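Local coordinates for protein WZI (Escherichia coli, PDB 2YNK) that acts as an outer-membrane lectin, a carbohydrate-binding beta-barrel that underpins assembly of the group 1 capsule, at residues L173-E178 with Q194-A199; L27-L32 with R217-P222; G131-V136 with G146-W151. One frame throughout, in Å; residues are numbered along the deposited sequence.

Contact 1: residues L173-E178 with Q194-A199. With HEX (hexane), chain S.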
loop_
_atom_site.group_PDB
_atom_site.type_symbol
_atom_site.label_atom_id
_atom_site.label_comp_id
_atom_site.label_asym_id
_atom_site.label_seq_id
_atom_site.Cartn_x
_atom_site.Cartn_y
_atom_site.Cartn_z
ATOM N N LEU A 173 9.996 -0.296 -12.887
ATOM C CA LEU A 173 9.691 0.731 -11.898
ATOM C C LEU A 173 10.940 1.583 -11.619
ATOM O O LEU A 173 12.051 1.062 -11.576
ATOM C CB LEU A 173 9.173 0.068 -10.616
ATOM C CG LEU A 173 8.573 0.966 -9.534
ATOM C CD1 LEU A 173 7.618 0.139 -8.688
ATOM C CD2 LEU A 173 9.646 1.628 -8.670
HETATM N N MSE A 174 10.741 2.887 -11.454
HETATM C CA MSE A 174 11.847 3.816 -11.292
HETATM C C MSE A 174 11.526 4.856 -10.261
HETATM O O MSE A 174 10.392 5.327 -10.189
HETATM C CB MSE A 174 12.205 4.452 -12.629
HETATM C CG MSE A 174 13.725 4.491 -12.766
HETATM SE SE MSE A 174 14.275 5.383 -14.437
HETATM C CE MSE A 174 15.506 6.751 -13.722
ATOM N N GLN A 175 12.545 5.218 -9.473
ATOM C CA GLN A 175 12.418 6.090 -8.295
ATOM C C GLN A 175 13.708 6.829 -7.964
ATOM O O GLN A 175 14.785 6.383 -8.339
ATOM C CB GLN A 175 12.134 5.242 -7.068
ATOM C CG GLN A 175 10.702 4.848 -6.907
ATOM C CD GLN A 175 10.462 4.093 -5.629
ATOM O OE1 GLN A 175 9.329 3.701 -5.351
ATOM N NE2 GLN A 175 11.517 3.887 -4.839
ATOM N N ARG A 176 13.608 7.910 -7.196
ATOM C CA ARG A 176 14.802 8.480 -6.576
ATOM C C ARG A 176 15.260 7.552 -5.460
ATOM O O ARG A 176 14.437 6.887 -4.835
ATOM C CB ARG A 176 14.534 9.863 -5.982
ATOM C CG ARG A 176 14.122 10.925 -6.986
ATOM C CD ARG A 176 14.034 12.282 -6.306
ATOM N NE ARG A 176 15.343 12.928 -6.176
ATOM C CZ ARG A 176 15.588 14.006 -5.434
ATOM N NH1 ARG A 176 14.635 14.578 -4.709
ATOM N NH2 ARG A 176 16.812 14.507 -5.401
ATOM N N ALA A 177 16.566 7.507 -5.207
ATOM C CA ALA A 177 17.090 6.787 -4.040
ATOM C C ALA A 177 16.986 7.723 -2.845
ATOM O O ALA A 177 16.100 7.563 -2.011
ATOM C CB ALA A 177 18.520 6.327 -4.269
ATOM N N GLU A 178 17.872 8.716 -2.778
ATOM C CA GLU A 178 17.736 9.790 -1.793
ATOM C C GLU A 178 16.837 10.864 -2.375
ATOM O O GLU A 178 16.898 11.139 -3.574
ATOM C CB GLU A 178 19.090 10.379 -1.422
ATOM C CG GLU A 178 19.795 9.614 -0.321
ATOM C CD GLU A 178 21.082 10.284 0.117
ATOM O OE1 GLU A 178 21.059 11.496 0.432
ATOM O OE2 GLU A 178 22.120 9.597 0.150
ATOM N N GLN A 194 9.720 13.445 -4.672
ATOM C CA GLN A 194 9.923 12.101 -5.187
ATOM C C GLN A 194 9.013 11.802 -6.373
ATOM O O GLN A 194 7.858 12.258 -6.432
ATOM C CB GLN A 194 9.683 11.077 -4.079
ATOM C CG GLN A 194 9.570 9.621 -4.526
ATOM C CD GLN A 194 10.860 9.052 -5.101
ATOM O OE1 GLN A 194 11.446 9.607 -6.034
ATOM N NE2 GLN A 194 11.287 7.912 -4.565
ATOM N N TYR A 195 9.555 11.033 -7.316
ATOM C CA TYR A 195 8.798 10.542 -8.437
ATOM C C TYR A 195 8.778 9.023 -8.394
ATOM O O TYR A 195 9.697 8.380 -7.885
ATOM C CB TYR A 195 9.390 11.044 -9.758
ATOM C CG TYR A 195 10.628 10.305 -10.211
ATOM C CD1 TYR A 195 11.889 10.701 -9.792
ATOM C CD2 TYR A 195 10.538 9.207 -11.063
ATOM C CE1 TYR A 195 13.027 10.027 -10.202
ATOM C CE2 TYR A 195 11.670 8.525 -11.476
ATOM C CZ TYR A 195 12.914 8.935 -11.038
ATOM O OH TYR A 195 14.040 8.259 -11.450
ATOM N N GLN A 196 7.705 8.451 -8.924
ATOM C CA GLN A 196 7.683 7.031 -9.254
ATOM C C GLN A 196 7.053 6.875 -10.619
ATOM O O GLN A 196 5.982 7.421 -10.882
ATOM C CB GLN A 196 6.905 6.226 -8.212
ATOM C CG GLN A 196 7.177 4.731 -8.284
ATOM C CD GLN A 196 6.294 3.940 -7.354
ATOM O OE1 GLN A 196 5.198 3.512 -7.731
ATOM N NE2 GLN A 196 6.748 3.754 -6.128
ATOM N N ILE A 197 7.726 6.155 -11.502
ATOM C CA ILE A 197 7.143 5.827 -12.795
ATOM C C ILE A 197 7.111 4.319 -12.884
ATOM O O ILE A 197 8.024 3.659 -12.390
ATOM C CB ILE A 197 7.925 6.454 -13.972
ATOM C CG1 ILE A 197 9.350 5.905 -14.058
ATOM C CG2 ILE A 197 7.971 7.971 -13.825
ATOM C CD1 ILE A 197 10.212 6.625 -15.076
ATOM N N SER A 198 6.045 3.771 -13.469
ATOM C CA SER A 198 5.975 2.322 -13.718
ATOM C C SER A 198 5.235 1.965 -14.999
ATOM O O SER A 198 4.233 2.606 -15.361
ATOM C CB SER A 198 5.351 1.577 -12.526
ATOM O OG SER A 198 4.023 1.998 -12.269
ATOM N N ALA A 199 5.761 0.948 -15.683
ATOM C CA ALA A 199 5.087 0.318 -16.830
ATOM C C ALA A 199 4.961 -1.181 -16.553
ATOM O O ALA A 199 5.962 -1.854 -16.322
ATOM C CB ALA A 199 5.851 0.574 -18.116
HETATM C C1 HEX S . 12.222 11.112 -14.587
HETATM C C2 HEX S . 13.646 10.983 -14.068
HETATM C C3 HEX S . 14.064 12.164 -13.181
HETATM C C4 HEX S . 15.585 12.311 -13.177
HETATM C C5 HEX S . 16.082 13.530 -12.399
HETATM C C6 HEX S . 17.565 13.745 -12.646
#

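Contact 2: residues L27-L32 with R217-P222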
loop_
_atom_site.group_PDB
_atom_site.type_symbol
_atom_site.label_atom_id
_atom_site.label_comp_id
_atom_site.label_asym_id
_atom_site.label_seq_id
_atom_site.Cartn_x
_atom_site.Cartn_y
_atom_site.Cartn_z
ATOM N N LEU A 27 5.843 8.766 3.560
ATOM C CA LEU A 27 5.393 7.389 3.572
ATOM C C LEU A 27 4.188 7.202 2.656
ATOM O O LEU A 27 3.405 6.287 2.863
ATOM C CB LEU A 27 5.030 6.976 4.995
ATOM C CG LEU A 27 6.153 7.051 6.025
ATOM C CD1 LEU A 27 5.622 6.727 7.415
ATOM C CD2 LEU A 27 7.281 6.109 5.655
ATOM N N SER A 28 4.039 8.050 1.639
ATOM C CA SER A 28 2.858 7.975 0.771
ATOM C C SER A 28 3.169 7.449 -0.639
ATOM O O SER A 28 2.286 7.401 -1.493
ATOM C CB SER A 28 2.168 9.336 0.689
ATOM O OG SER A 28 2.914 10.230 -0.104
ATOM N N THR A 29 4.413 7.043 -0.875
ATOM C CA THR A 29 4.795 6.412 -2.122
ATOM C C THR A 29 5.679 5.211 -1.835
ATOM O O THR A 29 6.878 5.356 -1.573
ATOM C CB THR A 29 5.514 7.395 -3.041
ATOM O OG1 THR A 29 4.567 8.355 -3.511
ATOM C CG2 THR A 29 6.114 6.704 -4.225
ATOM N N TRP A 30 5.060 4.026 -1.875
ATOM C CA TRP A 30 5.770 2.761 -1.761
ATOM C C TRP A 30 5.935 2.132 -3.113
ATOM O O TRP A 30 5.098 2.325 -3.984
ATOM C CB TRP A 30 5.013 1.823 -0.853
ATOM C CG TRP A 30 4.927 2.332 0.553
ATOM C CD1 TRP A 30 4.201 3.417 1.020
ATOM C CD2 TRP A 30 5.617 1.798 1.728
ATOM N NE1 TRP A 30 4.387 3.580 2.366
ATOM C CE2 TRP A 30 5.222 2.641 2.851
ATOM C CE3 TRP A 30 6.485 0.741 1.950
ATOM C CZ2 TRP A 30 5.684 2.415 4.133
ATOM C CZ3 TRP A 30 6.948 0.522 3.247
ATOM C CH2 TRP A 30 6.556 1.341 4.313
ATOM N N PRO A 31 7.016 1.365 -3.311
ATOM C CA PRO A 31 8.019 1.015 -2.316
ATOM C C PRO A 31 8.932 2.192 -1.968
ATOM O O PRO A 31 9.094 3.114 -2.769
ATOM C CB PRO A 31 8.801 -0.097 -3.006
ATOM C CG PRO A 31 8.754 0.279 -4.427
ATOM C CD PRO A 31 7.382 0.854 -4.639
ATOM N N LEU A 32 9.506 2.157 -0.768
ATOM C CA LEU A 32 10.430 3.208 -0.309
ATOM C C LEU A 32 11.871 2.816 -0.606
ATOM O O LEU A 32 12.254 1.666 -0.429
ATOM C CB LEU A 32 10.294 3.423 1.201
ATOM C CG LEU A 32 8.902 3.660 1.780
ATOM C CD1 LEU A 32 8.936 3.535 3.289
ATOM C CD2 LEU A 32 8.369 5.012 1.350
ATOM N N ARG A 217 3.735 9.196 -10.582
ATOM C CA ARG A 217 3.366 9.828 -9.335
ATOM C C ARG A 217 4.468 10.773 -8.867
ATOM O O ARG A 217 5.660 10.470 -8.987
ATOM C CB ARG A 217 3.098 8.774 -8.274
ATOM C CG ARG A 217 3.009 9.360 -6.875
ATOM C CD ARG A 217 2.520 8.352 -5.866
ATOM N NE ARG A 217 2.402 8.964 -4.549
ATOM C CZ ARG A 217 1.380 9.717 -4.153
ATOM N NH1 ARG A 217 0.363 9.975 -4.979
ATOM N NH2 ARG A 217 1.375 10.220 -2.922
ATOM N N PHE A 218 4.044 11.906 -8.324
ATOM C CA PHE A 218 4.949 12.949 -7.870
ATOM C C PHE A 218 4.475 13.454 -6.522
ATOM O O PHE A 218 3.272 13.636 -6.313
ATOM C CB PHE A 218 4.964 14.104 -8.867
ATOM C CG PHE A 218 5.928 15.201 -8.514
ATOM C CD1 PHE A 218 7.245 15.159 -8.954
ATOM C CD2 PHE A 218 5.515 16.294 -7.751
ATOM C CE1 PHE A 218 8.130 16.176 -8.636
ATOM C CE2 PHE A 218 6.397 17.311 -7.432
ATOM C CZ PHE A 218 7.706 17.248 -7.871
ATOM N N THR A 219 5.423 13.671 -5.610
ATOM C CA THR A 219 5.123 14.267 -4.311
ATOM C C THR A 219 6.189 15.278 -3.904
ATOM O O THR A 219 7.353 15.169 -4.302
ATOM C CB THR A 219 5.060 13.204 -3.218
ATOM O OG1 THR A 219 6.223 12.388 -3.314
ATOM C CG2 THR A 219 3.834 12.332 -3.384
ATOM N N PHE A 220 5.781 16.258 -3.106
ATOM C CA PHE A 220 6.723 17.213 -2.543
ATOM C C PHE A 220 6.190 17.837 -1.271
ATOM O O PHE A 220 4.969 17.976 -1.090
ATOM C CB PHE A 220 7.102 18.302 -3.554
ATOM C CG PHE A 220 6.013 19.304 -3.826
ATOM C CD1 PHE A 220 4.846 18.925 -4.465
ATOM C CD2 PHE A 220 6.167 20.629 -3.458
ATOM C CE1 PHE A 220 3.850 19.844 -4.726
ATOM C CE2 PHE A 220 5.178 21.557 -3.716
ATOM C CZ PHE A 220 4.014 21.164 -4.352
ATOM N N SER A 221 7.131 18.212 -0.406
ATOM C CA SER A 221 6.834 18.808 0.887
ATOM C C SER A 221 7.485 20.212 1.011
ATOM O O SER A 221 8.642 20.343 1.433
ATOM C CB SER A 221 7.308 17.861 1.991
ATOM O OG SER A 221 6.585 18.077 3.187
ATOM N N PRO A 222 6.745 21.267 0.633
ATOM C CA PRO A 222 7.313 22.615 0.704
ATOM C C PRO A 222 7.633 23.067 2.134
ATOM O O PRO A 222 8.571 23.839 2.334
ATOM C CB PRO A 222 6.230 23.514 0.089
ATOM C CG PRO A 222 5.084 22.644 -0.267
ATOM C CD PRO A 222 5.325 21.265 0.253
#

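Contact 3: residues G131-V136 with G146-W151. With OCT (N-octane), chain B; D12 (dodecane), chain D.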
loop_
_atom_site.group_PDB
_atom_site.type_symbol
_atom_site.label_atom_id
_atom_site.label_comp_id
_atom_site.label_asym_id
_atom_site.label_seq_id
_atom_site.Cartn_x
_atom_site.Cartn_y
_atom_site.Cartn_z
ATOM N N GLY A 131 6.282 -10.387 -5.756
ATOM C CA GLY A 131 7.268 -9.705 -4.962
ATOM C C GLY A 131 8.669 -9.831 -5.526
ATOM O O GLY A 131 9.533 -9.034 -5.158
ATOM N N ALA A 132 8.906 -10.801 -6.417
ATOM C CA ALA A 132 10.261 -11.046 -6.921
ATOM C C ALA A 132 10.697 -9.903 -7.802
ATOM O O ALA A 132 10.016 -9.591 -8.767
ATOM C CB ALA A 132 10.350 -12.355 -7.693
ATOM N N TYR A 133 11.820 -9.274 -7.459
ATOM C CA TYR A 133 12.427 -8.266 -8.324
ATOM C C TYR A 133 13.945 -8.287 -8.228
ATOM O O TYR A 133 14.523 -8.849 -7.295
ATOM C CB TYR A 133 11.931 -6.865 -7.950
ATOM C CG TYR A 133 12.411 -6.416 -6.587
ATOM C CD1 TYR A 133 13.641 -5.776 -6.425
ATOM C CD2 TYR A 133 11.645 -6.653 -5.453
ATOM C CE1 TYR A 133 14.089 -5.384 -5.167
ATOM C CE2 TYR A 133 12.073 -6.261 -4.198
ATOM C CZ TYR A 133 13.299 -5.628 -4.054
ATOM O OH TYR A 133 13.713 -5.255 -2.792
ATOM N N GLY A 134 14.572 -7.663 -9.216
ATOM C CA GLY A 134 15.946 -7.200 -9.103
ATOM C C GLY A 134 15.986 -5.722 -9.454
ATOM O O GLY A 134 15.237 -5.270 -10.323
ATOM N N ALA A 135 16.834 -4.959 -8.768
ATOM C CA ALA A 135 16.987 -3.531 -9.061
ATOM C C ALA A 135 18.437 -3.121 -9.060
ATOM O O ALA A 135 19.265 -3.728 -8.378
ATOM C CB ALA A 135 16.205 -2.686 -8.074
ATOM N N VAL A 136 18.734 -2.086 -9.839
ATOM C CA VAL A 136 20.048 -1.457 -9.843
ATOM C C VAL A 136 19.932 0.054 -9.642
ATOM O O VAL A 136 18.917 0.657 -10.004
ATOM C CB VAL A 136 20.810 -1.719 -11.156
ATOM C CG1 VAL A 136 21.197 -3.183 -11.259
ATOM C CG2 VAL A 136 20.004 -1.255 -12.361
ATOM N N GLY A 146 10.421 -6.784 -12.137
ATOM C CA GLY A 146 9.821 -7.856 -11.349
ATOM C C GLY A 146 8.332 -7.682 -11.134
ATOM O O GLY A 146 7.645 -7.013 -11.915
ATOM N N GLN A 147 7.831 -8.297 -10.068
ATOM C CA GLN A 147 6.447 -8.131 -9.667
ATOM C C GLN A 147 6.445 -7.422 -8.343
ATOM O O GLN A 147 6.284 -8.061 -7.296
ATOM C CB GLN A 147 5.733 -9.481 -9.563
ATOM C CG GLN A 147 5.481 -10.113 -10.918
ATOM C CD GLN A 147 4.743 -11.434 -10.859
ATOM O OE1 GLN A 147 4.733 -12.125 -9.837
ATOM N NE2 GLN A 147 4.127 -11.803 -11.972
ATOM N N VAL A 148 6.635 -6.100 -8.388
ATOM C CA VAL A 148 6.737 -5.301 -7.163
ATOM C C VAL A 148 5.412 -4.615 -6.840
ATOM O O VAL A 148 4.894 -3.864 -7.668
ATOM C CB VAL A 148 7.841 -4.217 -7.261
ATOM C CG1 VAL A 148 7.867 -3.366 -5.994
ATOM C CG2 VAL A 148 9.187 -4.861 -7.520
ATOM N N PRO A 149 4.868 -4.857 -5.631
ATOM C CA PRO A 149 3.694 -4.099 -5.210
ATOM C C PRO A 149 4.019 -2.642 -4.911
ATOM O O PRO A 149 5.156 -2.316 -4.488
ATOM C CB PRO A 149 3.253 -4.814 -3.927
ATOM C CG PRO A 149 4.489 -5.445 -3.405
ATOM C CD PRO A 149 5.265 -5.854 -4.622
ATOM N N GLN A 150 3.016 -1.787 -5.112
ATOM C CA GLN A 150 3.132 -0.359 -4.806
ATOM C C GLN A 150 2.082 0.064 -3.788
ATOM O O GLN A 150 1.163 -0.711 -3.450
ATOM C CB GLN A 150 2.946 0.476 -6.073
ATOM C CG GLN A 150 4.051 0.343 -7.105
ATOM C CD GLN A 150 3.546 0.589 -8.517
ATOM O OE1 GLN A 150 2.691 -0.149 -9.030
ATOM N NE2 GLN A 150 4.085 1.617 -9.161
ATOM N N TRP A 151 2.239 1.295 -3.301
ATOM C CA TRP A 151 1.173 1.987 -2.591
ATOM C C TRP A 151 1.255 3.440 -2.880
ATOM O O TRP A 151 2.287 4.064 -2.620
ATOM C CB TRP A 151 1.273 1.762 -1.104
ATOM C CG TRP A 151 0.105 2.285 -0.312
ATOM C CD1 TRP A 151 -0.062 3.560 0.214
ATOM C CD2 TRP A 151 -1.087 1.545 0.099
ATOM N NE1 TRP A 151 -1.245 3.655 0.904
ATOM C CE2 TRP A 151 -1.908 2.476 0.869
ATOM C CE3 TRP A 151 -1.541 0.246 -0.089
ATOM C CZ2 TRP A 151 -3.122 2.098 1.419
ATOM C CZ3 TRP A 151 -2.764 -0.122 0.479
ATOM C CH2 TRP A 151 -3.527 0.781 1.216
HETATM C C1 OCT B . 14.708 -11.422 -10.458
HETATM C C2 OCT B . 13.672 -11.292 -11.558
HETATM C C3 OCT B . 12.291 -11.752 -11.086
HETATM C C4 OCT B . 11.245 -11.633 -12.199
HETATM C C5 OCT B . 9.963 -12.397 -11.869
HETATM C C6 OCT B . 8.838 -12.073 -12.861
HETATM C C7 OCT B . 8.284 -13.286 -13.625
HETATM C C8 OCT B . 6.768 -13.271 -13.755
HETATM C C1 D12 D . 26.927 -8.486 -6.750
HETATM C C2 D12 D . 26.167 -7.739 -7.834
HETATM C C3 D12 D . 24.795 -8.364 -8.140
HETATM C C4 D12 D . 23.939 -7.450 -9.029
HETATM C C5 D12 D . 22.734 -8.165 -9.658
HETATM C C6 D12 D . 21.664 -7.176 -10.145
HETATM C C7 D12 D . 21.052 -7.565 -11.490
HETATM C C8 D12 D . 19.547 -7.283 -11.601
HETATM C C9 D12 D . 19.238 -5.913 -12.212
HETATM C C10 D12 D . 17.873 -5.854 -12.905
HETATM C C11 D12 D . 17.337 -4.419 -12.959
HETATM C C12 D12 D . 16.533 -4.124 -14.212
#

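Contact 1: residues L173-E178 with Q194-A199
Antiparallel pairing of neighbouring barrel strands sets Met174 (a selenomethionine) opposite Ile197: Met174 N bonds to Ile197 O at 3.0 Å, and Ile197 N returns to Met174 O at 3.1 Å. On the face of this pair, Met174 CB lies against Ile197 CG1, 3.5 Å away. With chi1 at 78°, CG between the backbone N and the carbonyl carbon, the Tyr195 ring lies toward the neighbouring strand. One ring face receives a CH-pi contact from Gln175 CA, 4.3 Å from the ring centroid, and hexane lies over the opposite face, offset toward the rim. The Tyr195 hydroxyl bonds to Gln141, on the strand beyond. In the closed barrel of Wzi such a pair has two different sides, and the other one, turned to the interior, is largely polar, with Leu173 among the amides. There Gln175 and Gln196 run side by side with amide planes 18° apart. Gln196 NE2 donates to a lone pair of Gln175 OE1 over 2.7 Å, while Gln196 OE1 takes bonds from Trp152 and Gln150. Where the strand pairing gives out, Gln194 bends at chi2 and its amide stands in for backbone: OE1 accepts Arg176 N at 3.0 Å and also Tyr195 N.

Contact 2: residues L27-L32 with R217-P222
Between Thr29 and Arg217 the backbones stay apart, with CA atoms 8.1 Å from each other as the nearest pair, so the two segments are joined by side chains rather than by strand pairing. Arg217 does most of the bridging. Its CG is anti to the backbone N (chi1 167°), and the chain stays extended as far as NE, which carries the guanidinium from the barrel wall across to the short strand 29-30. The Thr29 side chain comes from the other direction and slides past it. Two hydroxyls then meet the guanidinium at its edge. NH2 of Arg217 donates to Ser28 OG over 3.2 Å, with the oxygen almost exactly in the guanidinium plane, and Arg217 NE donates to Thr29 OG1. The latter bond is modelled at 2.5 Å, a doubtful length at this resolution. The methyl CG2 of Thr219 approaches both oxygens, lying 4.0 Å from Ser28 OG and equally far from Thr29 OG1. The charge has a further partner in Asp274, with which NH2 forms a salt bridge, and Ser28 OG also bonds to Glu227. The in-plane bond to Ser28 and the salt bridge to Asp274 would tend to restrict rotation of the buried guanidinium. Within the N-terminal segment, Trp30 NE1 reaches back to Leu27 O at 2.9 Å, the donor standing above the carbonyl plane, and Leu32 CG sits over the centre of the indole. The peptide bond before Pro31 is cis. Arg217 and Thr219 point toward this segment while Phe218 points away, the division expected of a transmembrane beta-barrel whose inward polar side chains grip chain folded against the inner wall.

Contact 3: residues G131-V136 with G146-W151
Tyr133 and Val148 cross obliquely, and their meeting is made by a single methyl branch. Val148 CG2, anti to its own carbonyl carbon, lies 3.4 Å from Tyr133 CB and also approaches ring atoms CG and CD2 at a slant. The tyrosine ring is brought to this branch by chi1 of 67°, which sets CG between the backbone N and the carbonyl carbon. Farther out, its hydroxyl bonds to Asp108 on the adjoining strand 107-116. The two chains come close at Gly146, whose CA faces Tyr133 CA at 4.0 Å in a non-hydrogen-bonded antiparallel pair and also lies near Ala132 O. Just beyond, Gln147 N donates to Ala132 O over 2.9 Å, and a weak bond joins Gly131 N to Gln147 O. The Gln147 side chain extends beyond CG, and both ends of its amide are used, OE1 by Asn130 and NE2 by Thr170. That same NE2 lies 3.5 Å from C8 of a bound octane, whose chain also runs past Ala132 CB at 4.0 Å from C3. A dodecane crosses the strand farther along, with C9 3.5 Å from Val136 CG1. Part of the backbone polarity is taken up by pairing between strand 127-138 and the turning chain, and the alkanes lie along Ala132 and Val136 carbons and the backbone of Gly134, with Gln147 NE2 nearby; this is consistent with an outer wall that lies against membrane lipid, while the tyrosine hydroxyl is directed to polar partners.

From the N terminus, residues 27-32 come first, and contact 2 closes the longest of the three loops when segment 217-222 arrives after 184 intervening residues. Contacts 3 and 1 are both nested inside that loop and follow one another in series, each closing a short stretch of chain; none of the three cross. Contact 1 joins strands 170-176 and 193-201, and the second of these is also the neighbour of strand 212-221, so contacts 1 and 2 share the barrel wall. The chain leaving contact 3 turns inward, where Gln150 bonds to Ser198, and Trp151 bonds to Trp30 through the backbone, tying wall and N-terminal segment together.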